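Local atomic coordinates of transcriptional regulator, crp family (Thermotoga maritima, PDB entry 1O5L), a protein that probably regulates transcription by binding DNA, as a member of the Crp family with a cyclic nucleotide-binding type of domain. Residues G49-E54 with E94-L99. Sequence-based numbering, arbitrary orientation.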
loop_
_atom_site.group_PDB
_atom_site.type_symbol
_atom_site.label_atom_id
_atom_site.label_comp_id
_atom_site.label_asym_id
_atom_site.label_seq_id
_atom_site.Cartn_x
_atom_site.Cartn_y
_atom_site.Cartn_z
ATOM N N GLY A 49 -21.746 12.836 -1.415
ATOM C CA GLY A 49 -22.310 12.104 -2.539
ATOM C C GLY A 49 -21.913 10.630 -2.551
ATOM O O GLY A 49 -21.767 10.004 -1.498
ATOM N N THR A 50 -21.776 10.070 -3.749
ATOM C CA THR A 50 -21.472 8.653 -3.936
ATOM C C THR A 50 -20.814 8.464 -5.308
ATOM O O THR A 50 -21.318 8.957 -6.325
ATOM C CB THR A 50 -22.773 7.770 -3.873
ATOM O OG1 THR A 50 -23.507 7.992 -2.664
ATOM C CG2 THR A 50 -22.432 6.295 -3.781
ATOM N N LEU A 51 -19.708 7.716 -5.329
ATOM C CA LEU A 51 -19.026 7.378 -6.561
ATOM C C LEU A 51 -19.165 5.888 -6.856
ATOM O O LEU A 51 -19.390 5.094 -5.938
ATOM C CB LEU A 51 -17.559 7.754 -6.462
ATOM C CG LEU A 51 -17.297 9.189 -6.006
ATOM C CD1 LEU A 51 -15.828 9.427 -5.931
ATOM C CD2 LEU A 51 -17.964 10.187 -6.960
ATOM N N LYS A 52 -19.043 5.533 -8.140
ATOM C CA LYS A 52 -18.957 4.136 -8.610
ATOM C C LYS A 52 -17.634 3.879 -9.318
ATOM O O LYS A 52 -17.175 4.703 -10.122
ATOM C CB LYS A 52 -20.108 3.828 -9.561
ATOM C CG LYS A 52 -21.415 3.610 -8.822
ATOM C CD LYS A 52 -22.578 4.320 -9.453
ATOM C CE LYS A 52 -23.018 3.665 -10.762
ATOM N NZ LYS A 52 -24.530 3.560 -10.797
ATOM N N THR A 53 -17.003 2.755 -8.992
ATOM C CA THR A 53 -15.791 2.346 -9.668
ATOM C C THR A 53 -16.148 1.209 -10.617
ATOM O O THR A 53 -16.825 0.254 -10.215
ATOM C CB THR A 53 -14.666 1.941 -8.678
ATOM O OG1 THR A 53 -15.091 0.905 -7.778
ATOM C CG2 THR A 53 -14.267 3.096 -7.771
ATOM N N GLU A 54 -15.710 1.324 -11.871
ATOM C CA GLU A 54 -16.032 0.342 -12.875
ATOM C C GLU A 54 -14.833 0.053 -13.780
ATOM O O GLU A 54 -14.207 0.972 -14.315
ATOM C CB GLU A 54 -17.279 0.770 -13.672
ATOM C CG GLU A 54 -17.078 1.997 -14.539
ATOM C CD GLU A 54 -18.361 2.584 -15.133
ATOM O OE1 GLU A 54 -19.480 2.247 -14.659
ATOM O OE2 GLU A 54 -18.228 3.409 -16.092
ATOM N N GLU A 94 -24.309 9.853 -7.843
ATOM C CA GLU A 94 -25.225 10.936 -7.583
ATOM C C GLU A 94 -24.430 12.246 -7.575
ATOM O O GLU A 94 -23.195 12.224 -7.636
ATOM C CB GLU A 94 -25.924 10.724 -6.239
ATOM C CG GLU A 94 -25.000 10.769 -5.018
ATOM C CD GLU A 94 -25.770 10.595 -3.713
ATOM O OE1 GLU A 94 -26.780 11.312 -3.518
ATOM O OE2 GLU A 94 -25.390 9.736 -2.886
ATOM N N ASN A 95 -25.126 13.379 -7.489
ATOM C CA ASN A 95 -24.445 14.681 -7.360
ATOM C C ASN A 95 -23.380 14.578 -6.256
ATOM O O ASN A 95 -23.669 14.137 -5.148
ATOM C CB ASN A 95 -25.433 15.819 -7.025
ATOM C CG ASN A 95 -26.415 16.114 -8.156
ATOM O OD1 ASN A 95 -26.367 15.499 -9.222
ATOM N ND2 ASN A 95 -27.336 17.044 -7.911
ATOM N N SER A 96 -22.147 14.937 -6.564
ATOM C CA SER A 96 -21.053 14.722 -5.623
ATOM C C SER A 96 -20.062 15.890 -5.619
ATOM O O SER A 96 -20.061 16.733 -6.539
ATOM C CB SER A 96 -20.331 13.420 -5.959
ATOM O OG SER A 96 -21.186 12.293 -5.928
ATOM N N LYS A 97 -19.251 15.954 -4.561
ATOM C CA LYS A 97 -18.203 16.964 -4.413
ATOM C C LYS A 97 -16.940 16.296 -3.901
ATOM O O LYS A 97 -16.971 15.437 -3.022
ATOM C CB LYS A 97 -18.599 18.081 -3.439
ATOM C CG LYS A 97 -19.959 18.687 -3.717
ATOM C CD LYS A 97 -20.237 19.917 -2.854
ATOM C CE LYS A 97 -21.601 20.491 -3.138
ATOM N NZ LYS A 97 -21.954 21.522 -2.124
ATOM N N ILE A 98 -15.823 16.741 -4.450
ATOM C CA ILE A 98 -14.527 16.164 -4.197
ATOM C C ILE A 98 -13.555 17.275 -3.856
ATOM O O ILE A 98 -13.690 18.396 -4.335
ATOM C CB ILE A 98 -14.119 15.361 -5.469
ATOM C CG1 ILE A 98 -14.838 14.009 -5.429
ATOM C CG2 ILE A 98 -12.579 15.171 -5.636
ATOM C CD1 ILE A 98 -14.814 13.281 -6.754
ATOM N N LEU A 99 -12.587 16.940 -2.999
ATOM C CA LEU A 99 -11.470 17.808 -2.672
ATOM C C LEU A 99 -10.258 17.272 -3.427
ATOM O O LEU A 99 -9.994 16.055 -3.400
ATOM C CB LEU A 99 -11.187 17.793 -1.168
ATOM C CG LEU A 99 -9.970 18.552 -0.598
ATOM C CD1 LEU A 99 -9.963 20.069 -0.908
ATOM C CD2 LEU A 99 -9.919 18.300 0.929
#
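E94 meets T50 where the connections 48-51 and 92-96 cross between the two sheets of the beta roll, and polar side chains join the two crossings. With its chain extended beyond CG (chi2 178°), E94 carries OE2 to T50 OG1 at 2.6 Å, the hydroxyl donating to the anti lone pair of the carboxylate. K69 NZ bonds the same hydroxyl oxygen. The backbone returns a weak bond, E94 N to T50 O at 3.5 Å. The N95 side chain leaves the backbone pointing away from G49-E54, and its OD1 accepts the backbone N-H of K29, while its carbonyl oxygen lies 3.6 Å from G49 CA in a CA-H...O contact. Next, S96 OG sits beside its own backbone N (chi1 -58°), anti to the carbonyl carbon, and from there it works in two directions: it accepts T50 N at 3.2 Å and donates to E94 O at 2.6 Å, approaching from above that carbonyl plane. G49 lets its CA come within 3.6 Å of S96 OG. Further on, I98 CD1 touches L51 CD1 at 4.1 Å, the two side chains crossing obliquely as polar contact gives way to apolar. L46 touches both, from strand 42-48, which pairs with 96-102; V90, on strand 89-92 beside 51-56, meets L51 from the other sheet. The L51-I98 contact thus lies in the interior between the two antiparallel sheets of the cupin-type beta roll, while E94 stays exposed.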